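Local structure of flavoprotein (Thermotoga maritima, 5V8S) at residues V138-E146 against K153-W161; L203-I214 against L251-A259. The protein probably works as an oxidoreductase that passes electrons between an FMN-binding flavodoxin-like domain and a di-iron site in a metallo-beta-lactamase-like domain. The protein carries 1 engineered substitution. All coordinates share one frame; numbering follows the deposited sequence.

Contact 1 of 2, residues V138-E146 against K153-W161; sequences VTVVKDGEE and KFKFVMTPW
Gly144 and Glu145 both face Phe156 in a G1 beta bulge, from which the chain enters antiparallel pairing with 153-158, Glu146 standing opposite Lys155 as a non-hydrogen-bonded pair. Two backbone bonds close the bulge, Gly144 N to Phe156 O at 2.7 Å and Phe156 N to Glu145 O at 2.9 Å. The bulge glycine also serves as the third residue of a type II turn, Lys142 to Glu145, where its positive phi suits a residue without a side chain. Glu145 reaches back through an extended chain, OE1 accepting from Lys142 N. Along the exposed side, Glu146 reaches out through an extended chain and parts its oxygens between two lysines. OE1 is met almost end-on by Lys153 NZ at 3.1 Å, whereas OE2 offers its anti lone pair to Lys155 NZ at 3.2 Å. The same Lys155 NZ donates to Gly144 O (2.9 Å), so one ammonium ties the bulge to the salt-bridge network. At the other end, Asp143 and Met158 run past each other in opposite directions. With CG anti to the backbone N (chi1 -162°), Asp143 brings OD1 to within 2.9 Å of Met158 N, which lies above the carboxylate plane; OD2 pairs with Lys227. On the buried side Val141 crosses the Phe156 side chain at about a right angle, CG2 lying 3.7 Å from Phe156 CG and CG1 making an off-centre CH-pi contact with the ring. Strand 138-140 is an edge of the seven-stranded sheet and 152-158 belongs to the five-stranded one, so the chain passing through the turn and bulge at 141-145 leads from one sheet of the metallo-beta-lactamase sandwich to the other. Phe156 packs between them on Ile120 and Thr170, Val140 rests on helix 123-133, and Lys227 comes from helix 218-228.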
loop_
_atom_site.group_PDB
_atom_site.type_symbol
_atom_site.label_atom_id
_atom_site.label_comp_id
_atom_site.label_asym_id
_atom_site.label_seq_id
_atom_site.Cartn_x
_atom_site.Cartn_y
_atom_site.Cartn_z
ATOM N N VAL A 138 34.776 8.803 18.352
ATOM C CA VAL A 138 34.378 9.631 17.218
ATOM C C VAL A 138 34.694 11.089 17.529
ATOM O O VAL A 138 34.389 11.588 18.618
ATOM C CB VAL A 138 32.876 9.447 16.895
ATOM C CG1 VAL A 138 32.438 10.415 15.801
ATOM C CG2 VAL A 138 32.608 8.037 16.459
ATOM N N THR A 139 35.283 11.776 16.553
ATOM C CA THR A 139 35.578 13.199 16.647
ATOM C C THR A 139 34.390 13.996 16.110
ATOM O O THR A 139 34.041 13.880 14.931
ATOM C CB THR A 139 36.832 13.478 15.822
ATOM O OG1 THR A 139 37.935 12.771 16.399
ATOM C CG2 THR A 139 37.147 14.963 15.774
ATOM N N VAL A 140 33.789 14.823 16.964
ATOM C CA VAL A 140 32.638 15.638 16.591
ATOM C C VAL A 140 33.127 16.951 16.003
ATOM O O VAL A 140 33.961 17.634 16.607
ATOM C CB VAL A 140 31.743 15.901 17.809
ATOM C CG1 VAL A 140 30.690 16.955 17.505
ATOM C CG2 VAL A 140 31.085 14.609 18.239
ATOM N N VAL A 141 32.579 17.322 14.845
ATOM C CA VAL A 141 32.818 18.622 14.231
ATOM C C VAL A 141 31.565 19.473 14.366
ATOM O O VAL A 141 30.436 18.965 14.262
ATOM C CB VAL A 141 33.253 18.515 12.758
ATOM C CG1 VAL A 141 34.693 17.989 12.652
ATOM C CG2 VAL A 141 32.277 17.650 11.954
ATOM N N LYS A 142 31.772 20.766 14.598
ATOM C CA LYS A 142 30.702 21.744 14.716
ATOM C C LYS A 142 30.494 22.480 13.396
ATOM O O LYS A 142 31.306 22.400 12.469
ATOM C CB LYS A 142 31.021 22.748 15.826
ATOM C CG LYS A 142 31.081 22.129 17.218
ATOM C CD LYS A 142 30.831 23.149 18.310
ATOM C CE LYS A 142 31.838 24.281 18.262
ATOM N NZ LYS A 142 31.863 25.040 19.557
ATOM N N ASP A 143 29.395 23.226 13.333
ATOM C CA ASP A 143 29.032 23.935 12.116
ATOM C C ASP A 143 30.122 24.933 11.740
ATOM O O ASP A 143 30.461 25.827 12.522
ATOM C CB ASP A 143 27.709 24.662 12.335
ATOM C CG ASP A 143 27.028 25.059 11.031
ATOM O OD1 ASP A 143 27.406 24.555 9.952
ATOM O OD2 ASP A 143 26.086 25.877 11.089
ATOM N N GLY A 144 30.664 24.775 10.536
ATOM C CA GLY A 144 31.670 25.673 10.015
ATOM C C GLY A 144 33.080 25.328 10.417
ATOM O O GLY A 144 34.016 26.017 9.987
ATOM N N GLU A 145 33.267 24.274 11.199
ATOM C CA GLU A 145 34.592 23.942 11.696
ATOM C C GLU A 145 35.489 23.528 10.541
ATOM O O GLU A 145 35.054 22.865 9.602
ATOM C CB GLU A 145 34.499 22.803 12.715
ATOM C CG GLU A 145 35.852 22.329 13.237
ATOM C CD GLU A 145 35.754 21.401 14.450
ATOM O OE1 GLU A 145 34.653 21.265 15.031
ATOM O OE2 GLU A 145 36.795 20.810 14.827
ATOM N N GLU A 146 36.750 23.920 10.620
ATOM C CA GLU A 146 37.716 23.568 9.605
ATOM C C GLU A 146 38.787 22.709 10.241
ATOM O O GLU A 146 39.158 22.913 11.393
ATOM C CB GLU A 146 38.344 24.823 8.997
ATOM C CG GLU A 146 37.373 25.676 8.207
ATOM C CD GLU A 146 37.955 27.014 7.796
ATOM O OE1 GLU A 146 39.190 27.152 7.794
ATOM O OE2 GLU A 146 37.172 27.931 7.479
ATOM N N LYS A 153 42.468 22.019 3.761
ATOM C CA LYS A 153 41.436 22.480 4.676
ATOM C C LYS A 153 40.120 21.773 4.350
ATOM O O LYS A 153 39.575 21.941 3.253
ATOM C CB LYS A 153 41.282 23.982 4.490
ATOM C CG LYS A 153 40.242 24.656 5.350
ATOM C CD LYS A 153 40.141 26.148 4.996
ATOM C CE LYS A 153 41.464 26.902 5.198
ATOM N NZ LYS A 153 42.013 26.821 6.588
ATOM N N PHE A 154 39.619 20.969 5.288
ATOM C CA PHE A 154 38.284 20.380 5.194
ATOM C C PHE A 154 37.328 21.210 6.041
ATOM O O PHE A 154 37.598 21.448 7.214
ATOM C CB PHE A 154 38.306 18.959 5.753
ATOM C CG PHE A 154 38.950 17.940 4.841
ATOM C CD1 PHE A 154 40.319 17.885 4.691
ATOM C CD2 PHE A 154 38.169 17.026 4.133
ATOM C CE1 PHE A 154 40.913 16.952 3.864
ATOM C CE2 PHE A 154 38.755 16.084 3.313
ATOM C CZ PHE A 154 40.142 16.054 3.176
ATOM N N LYS A 155 36.222 21.653 5.459
ATOM C CA LYS A 155 35.259 22.486 6.160
ATOM C C LYS A 155 33.952 21.715 6.280
ATOM O O LYS A 155 33.462 21.167 5.293
ATOM C CB LYS A 155 35.025 23.786 5.391
ATOM C CG LYS A 155 34.082 24.756 6.084
ATOM C CD LYS A 155 33.985 26.078 5.334
ATOM C CE LYS A 155 33.300 27.136 6.180
ATOM N NZ LYS A 155 34.061 27.415 7.454
ATOM N N PHE A 156 33.403 21.655 7.490
ATOM C CA PHE A 156 32.203 20.878 7.761
ATOM C C PHE A 156 31.030 21.819 7.981
ATOM O O PHE A 156 31.097 22.728 8.814
ATOM C CB PHE A 156 32.430 19.950 8.955
ATOM C CG PHE A 156 33.569 19.015 8.731
ATOM C CD1 PHE A 156 33.392 17.866 8.001
ATOM C CD2 PHE A 156 34.847 19.351 9.147
ATOM C CE1 PHE A 156 34.447 17.024 7.733
ATOM C CE2 PHE A 156 35.901 18.512 8.892
ATOM C CZ PHE A 156 35.703 17.343 8.171
ATOM N N VAL A 157 29.957 21.592 7.235
ATOM C CA VAL A 157 28.782 22.442 7.280
ATOM C C VAL A 157 27.598 21.568 7.677
ATOM O O VAL A 157 27.237 20.634 6.949
ATOM C CB VAL A 157 28.536 23.103 5.920
ATOM C CG1 VAL A 157 27.278 23.942 5.965
ATOM C CG2 VAL A 157 29.766 23.930 5.489
ATOM N N MET A 158 26.986 21.879 8.812
ATOM C CA MET A 158 25.817 21.118 9.243
ATOM C C MET A 158 24.624 21.472 8.362
ATOM O O MET A 158 24.346 22.650 8.117
ATOM C CB MET A 158 25.485 21.425 10.703
ATOM C CG MET A 158 26.604 21.138 11.698
ATOM S SD MET A 158 27.308 19.483 11.626
ATOM C CE MET A 158 28.914 19.820 10.897
ATOM N N THR A 159 23.931 20.457 7.873
ATOM C CA THR A 159 22.716 20.648 7.084
ATOM C C THR A 159 21.642 19.745 7.673
ATOM O O THR A 159 21.227 18.754 7.058
ATOM C CB THR A 159 22.967 20.366 5.599
ATOM O OG1 THR A 159 23.379 19.004 5.420
ATOM C CG2 THR A 159 24.054 21.307 5.057
ATOM N N PRO A 160 21.162 20.071 8.875
ATOM C CA PRO A 160 20.282 19.141 9.599
ATOM C C PRO A 160 18.975 18.878 8.870
ATOM O O PRO A 160 18.456 19.722 8.138
ATOM C CB PRO A 160 20.031 19.853 10.932
ATOM C CG PRO A 160 20.273 21.309 10.641
ATOM C CD PRO A 160 21.335 21.351 9.584
ATOM N N TRP A 161 18.461 17.668 9.068
ATOM C CA TRP A 161 17.150 17.254 8.572
ATOM C C TRP A 161 17.114 17.131 7.056
ATOM O O TRP A 161 16.042 17.222 6.445
ATOM C CB TRP A 161 16.032 18.137 9.127
ATOM C CG TRP A 161 15.951 18.016 10.623
ATOM C CD1 TRP A 161 16.325 18.946 11.561
ATOM C CD2 TRP A 161 15.505 16.869 11.357
ATOM N NE1 TRP A 161 16.113 18.451 12.830
ATOM C CE2 TRP A 161 15.619 17.179 12.732
ATOM C CE3 TRP A 161 15.020 15.612 10.984
ATOM C CZ2 TRP A 161 15.255 16.282 13.726
ATOM C CZ3 TRP A 161 14.642 14.724 11.979
ATOM C CH2 TRP A 161 14.771 15.061 13.331
#

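Contact 2 of 2, residues L203-I214 against L251-A259; sequences LPHVTKYIVTVI and LLNHYVSVA
His254 and Tyr255, neighbours on helix 251-259, each enter a hole on helix 203-214 as knobs, with the two axes 10.4 Å apart and crossing at -51°. The His254 imidazole sits among Leu203, Val206, Thr207 and Ile210. Leu203 CD2 lies over one ring face, 4.0 Å from the centroid of His254, while Val258 CG2 of its own helix covers the opposite face. Thr207 OG1 approaches at the ring edge and shares a 2.8 Å hydrogen bond with His254 NE2. The imidazole is carried across to this hydroxyl because chi1 of His254 (-174°) turns CG away from its own amide nitrogen. Tyr255 is gripped differently: Ile210 CD1 stands over the middle of its ring, 3.6 Å from the centroid, and Ile214 CD1 meets the ring edge. Val206 CG1 touches Tyr255 CE1 at 3.6 Å. Farther along, Ile210 CG2 and Val258 CG1 come tip to tip at 3.6 Å. The phenol oxygen, Tyr255 OH, reaches the edge of the Tyr209 ring, 3.6 Å from CD2, and hydrogen-bonds to Gly183 O. Tyr209 itself lies about 4 Å from the mu-oxo-diiron centre, placing Tyr255 behind a residue that borders the metal site. Chemically, the interface is chiefly apolar, and the Thr207-His254 hydrogen bond, together with carbon on both ring faces, fixes how the His254 imidazole is turned.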
loop_
_atom_site.group_PDB
_atom_site.type_symbol
_atom_site.label_atom_id
_atom_site.label_comp_id
_atom_site.label_asym_id
_atom_site.label_seq_id
_atom_site.Cartn_x
_atom_site.Cartn_y
_atom_site.Cartn_z
ATOM N N LEU A 203 17.225 13.481 -14.123
ATOM C CA LEU A 203 16.644 14.434 -13.179
ATOM C C LEU A 203 15.282 14.007 -12.630
ATOM O O LEU A 203 15.030 14.235 -11.433
ATOM C CB LEU A 203 16.644 15.850 -13.769
ATOM C CG LEU A 203 18.034 16.510 -13.748
ATOM C CD1 LEU A 203 18.021 17.765 -14.593
ATOM C CD2 LEU A 203 18.455 16.837 -12.340
ATOM N N PRO A 204 14.379 13.408 -13.400
ATOM C CA PRO A 204 13.125 12.938 -12.788
ATOM C C PRO A 204 13.351 11.914 -11.689
ATOM O O PRO A 204 12.575 11.859 -10.729
ATOM C CB PRO A 204 12.343 12.363 -13.975
ATOM C CG PRO A 204 12.907 13.083 -15.168
ATOM C CD PRO A 204 14.360 13.291 -14.869
ATOM N N HIS A 205 14.408 11.105 -11.795
ATOM C CA HIS A 205 14.748 10.185 -10.714
ATOM C C HIS A 205 15.358 10.902 -9.514
ATOM O O HIS A 205 15.285 10.377 -8.393
ATOM C CB HIS A 205 15.665 9.077 -11.221
ATOM C CG HIS A 205 15.050 8.250 -12.309
ATOM N ND1 HIS A 205 14.248 7.159 -12.049
ATOM C CD2 HIS A 205 15.095 8.376 -13.658
ATOM C CE1 HIS A 205 13.823 6.650 -13.197
ATOM N NE2 HIS A 205 14.323 7.371 -14.187
ATOM N N VAL A 206 15.955 12.080 -9.727
ATOM C CA VAL A 206 16.348 12.934 -8.609
ATOM C C VAL A 206 15.110 13.467 -7.909
ATOM O O VAL A 206 15.015 13.430 -6.682
ATOM C CB VAL A 206 17.256 14.076 -9.099
ATOM C CG1 VAL A 206 17.557 15.044 -7.953
ATOM C CG2 VAL A 206 18.527 13.500 -9.676
ATOM N N THR A 207 14.117 13.924 -8.678
ATOM C CA THR A 207 12.889 14.405 -8.057
ATOM C C THR A 207 12.244 13.308 -7.221
ATOM O O THR A 207 11.788 13.556 -6.099
ATOM C CB THR A 207 11.916 14.877 -9.130
ATOM O OG1 THR A 207 12.545 15.933 -9.862
ATOM C CG2 THR A 207 10.639 15.400 -8.486
ATOM N N LYS A 208 12.188 12.092 -7.763
ATOM C CA LYS A 208 11.607 10.970 -7.031
ATOM C C LYS A 208 12.329 10.734 -5.708
ATOM O O LYS A 208 11.689 10.495 -4.678
ATOM C CB LYS A 208 11.674 9.727 -7.913
ATOM C CG LYS A 208 10.929 8.513 -7.392
ATOM C CD LYS A 208 11.107 7.375 -8.405
ATOM C CE LYS A 208 10.522 6.063 -7.979
ATOM N NZ LYS A 208 10.731 5.027 -9.042
ATOM N N TYR A 209 13.667 10.787 -5.727
ATOM C CA TYR A 209 14.479 10.656 -4.518
ATOM C C TYR A 209 14.192 11.787 -3.532
ATOM O O TYR A 209 13.987 11.552 -2.335
ATOM C CB TYR A 209 15.964 10.643 -4.915
ATOM C CG TYR A 209 16.885 10.568 -3.730
ATOM C CD1 TYR A 209 17.210 9.345 -3.170
ATOM C CD2 TYR A 209 17.433 11.725 -3.162
ATOM C CE1 TYR A 209 18.054 9.265 -2.073
ATOM C CE2 TYR A 209 18.257 11.647 -2.072
ATOM C CZ TYR A 209 18.556 10.411 -1.530
ATOM O OH TYR A 209 19.381 10.340 -0.430
ATOM N N ILE A 210 14.183 13.030 -4.009
ATOM C CA ILE A 210 13.922 14.161 -3.124
ATOM C C ILE A 210 12.614 13.971 -2.384
ATOM O O ILE A 210 12.544 14.107 -1.159
ATOM C CB ILE A 210 13.913 15.488 -3.905
ATOM C CG1 ILE A 210 15.294 15.820 -4.437
ATOM C CG2 ILE A 210 13.422 16.606 -3.006
ATOM C CD1 ILE A 210 15.276 16.940 -5.479
ATOM N N VAL A 211 11.542 13.713 -3.123
ATOM C CA VAL A 211 10.225 13.681 -2.492
ATOM C C VAL A 211 10.130 12.514 -1.512
ATOM O O VAL A 211 9.700 12.679 -0.361
ATOM C CB VAL A 211 9.094 13.649 -3.536
ATOM C CG1 VAL A 211 7.729 13.611 -2.828
ATOM C CG2 VAL A 211 9.152 14.867 -4.471
ATOM N N THR A 212 10.539 11.319 -1.950
ATOM C CA THR A 212 10.385 10.135 -1.111
ATOM C C THR A 212 11.278 10.164 0.121
ATOM O O THR A 212 10.835 9.761 1.199
ATOM C CB THR A 212 10.596 8.829 -1.887
ATOM O OG1 THR A 212 11.901 8.779 -2.475
ATOM C CG2 THR A 212 9.500 8.635 -2.942
ATOM N N VAL A 213 12.527 10.621 -0.015
ATOM C CA VAL A 213 13.486 10.554 1.095
ATOM C C VAL A 213 13.508 11.837 1.913
ATOM O O VAL A 213 13.556 11.795 3.148
ATOM C CB VAL A 213 14.880 10.193 0.547
ATOM C CG1 VAL A 213 15.935 10.199 1.650
ATOM C CG2 VAL A 213 14.840 8.841 -0.130
ATOM N N ILE A 214 13.489 12.992 1.243
ATOM C CA ILE A 214 13.668 14.280 1.899
ATOM C C ILE A 214 12.383 15.095 1.988
ATOM O O ILE A 214 12.380 16.144 2.644
ATOM C CB ILE A 214 14.771 15.098 1.193
ATOM C CG1 ILE A 214 15.947 14.191 0.812
ATOM C CG2 ILE A 214 15.246 16.246 2.076
ATOM C CD1 ILE A 214 17.055 14.892 0.042
ATOM N N LEU A 251 22.147 21.053 -10.555
ATOM C CA LEU A 251 21.562 20.134 -9.594
ATOM C C LEU A 251 21.025 20.885 -8.382
ATOM O O LEU A 251 19.924 20.587 -7.900
ATOM C CB LEU A 251 22.599 19.089 -9.189
ATOM C CG LEU A 251 22.172 18.172 -8.044
ATOM C CD1 LEU A 251 21.113 17.179 -8.499
ATOM C CD2 LEU A 251 23.350 17.454 -7.468
ATOM N N LEU A 252 21.784 21.859 -7.869
ATOM C CA LEU A 252 21.290 22.630 -6.733
ATOM C C LEU A 252 20.011 23.383 -7.095
ATOM O O LEU A 252 19.065 23.434 -6.297
ATOM C CB LEU A 252 22.391 23.555 -6.199
ATOM C CG LEU A 252 23.587 22.762 -5.626
ATOM C CD1 LEU A 252 24.768 23.681 -5.274
ATOM C CD2 LEU A 252 23.212 21.887 -4.416
ATOM N N ASN A 253 19.955 23.969 -8.299
ATOM C CA ASN A 253 18.735 24.656 -8.718
ATOM C C ASN A 253 17.568 23.683 -8.806
ATOM O O ASN A 253 16.435 24.047 -8.490
ATOM C CB ASN A 253 18.922 25.351 -10.070
ATOM C CG ASN A 253 19.881 26.508 -10.019
ATOM O OD1 ASN A 253 20.139 27.087 -8.966
ATOM N ND2 ASN A 253 20.410 26.859 -11.170
ATOM N N HIS A 254 17.826 22.451 -9.257
ATOM C CA HIS A 254 16.762 21.454 -9.323
ATOM C C HIS A 254 16.249 21.112 -7.928
ATOM O O HIS A 254 15.035 21.045 -7.710
ATOM C CB HIS A 254 17.252 20.196 -10.042
ATOM C CG HIS A 254 16.182 19.180 -10.275
ATOM N ND1 HIS A 254 15.255 19.310 -11.282
ATOM C CD2 HIS A 254 15.876 18.034 -9.622
ATOM C CE1 HIS A 254 14.423 18.281 -11.245
ATOM N NE2 HIS A 254 14.784 17.488 -10.257
ATOM N N TYR A 255 17.160 20.914 -6.967
ATOM C CA TYR A 255 16.736 20.641 -5.590
ATOM C C TYR A 255 15.851 21.771 -5.076
ATOM O O TYR A 255 14.806 21.533 -4.475
ATOM C CB TYR A 255 17.966 20.451 -4.678
ATOM C CG TYR A 255 18.281 19.007 -4.411
ATOM C CD1 TYR A 255 18.749 18.177 -5.427
ATOM C CD2 TYR A 255 18.059 18.456 -3.160
ATOM C CE1 TYR A 255 18.993 16.837 -5.204
ATOM C CE2 TYR A 255 18.296 17.120 -2.925
ATOM C CZ TYR A 255 18.757 16.310 -3.938
ATOM O OH TYR A 255 18.967 14.974 -3.664
ATOM N N VAL A 256 16.240 23.016 -5.343
ATOM C CA VAL A 256 15.464 24.160 -4.867
ATOM C C VAL A 256 14.118 24.235 -5.578
ATOM O O VAL A 256 13.084 24.506 -4.950
ATOM C CB VAL A 256 16.288 25.453 -5.029
ATOM C CG1 VAL A 256 15.418 26.678 -4.801
ATOM C CG2 VAL A 256 17.433 25.453 -4.057
ATOM N N SER A 257 14.101 23.996 -6.891
ATOM C CA SER A 257 12.848 24.026 -7.640
ATOM C C SER A 257 11.858 22.981 -7.132
ATOM O O SER A 257 10.659 23.256 -6.998
ATOM C CB SER A 257 13.142 23.785 -9.120
ATOM O OG SER A 257 11.948 23.809 -9.858
ATOM N N VAL A 258 12.342 21.774 -6.850
ATOM C CA VAL A 258 11.476 20.740 -6.299
ATOM C C VAL A 258 10.986 21.145 -4.917
ATOM O O VAL A 258 9.801 21.002 -4.599
ATOM C CB VAL A 258 12.206 19.384 -6.289
ATOM C CG1 VAL A 258 11.419 18.325 -5.494
ATOM C CG2 VAL A 258 12.453 18.918 -7.704
ATOM N N ALA A 259 11.883 21.646 -4.068
ATOM C CA ALA A 259 11.483 22.044 -2.722
ATOM C C ALA A 259 10.415 23.135 -2.744
ATOM O O ALA A 259 9.500 23.130 -1.908
ATOM C CB ALA A 259 12.703 22.490 -1.920
#

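In the fold
Contact 1 closes before contact 2 opens along the chain, and their centres lie about 24 Å apart, although their nearest atoms approach to about 5 Å without touching. The first joins the two sheets of the metallo-beta-lactamase-like part, its centre about 23 Å from the centre of the chain; the second pairs helices 196-214 and 248-260, about 6 Å from that centre. Helix 218-228 touches both, sending Lys227 to contact 1 and Ile221 to contact 2. Helix 196-214 also meets helix 310-316 of the flavodoxin-like part, so contact 2 lies close to the junction between the di-iron and flavodoxin-like parts, whereas contact 1 belongs to the beta framework of the former.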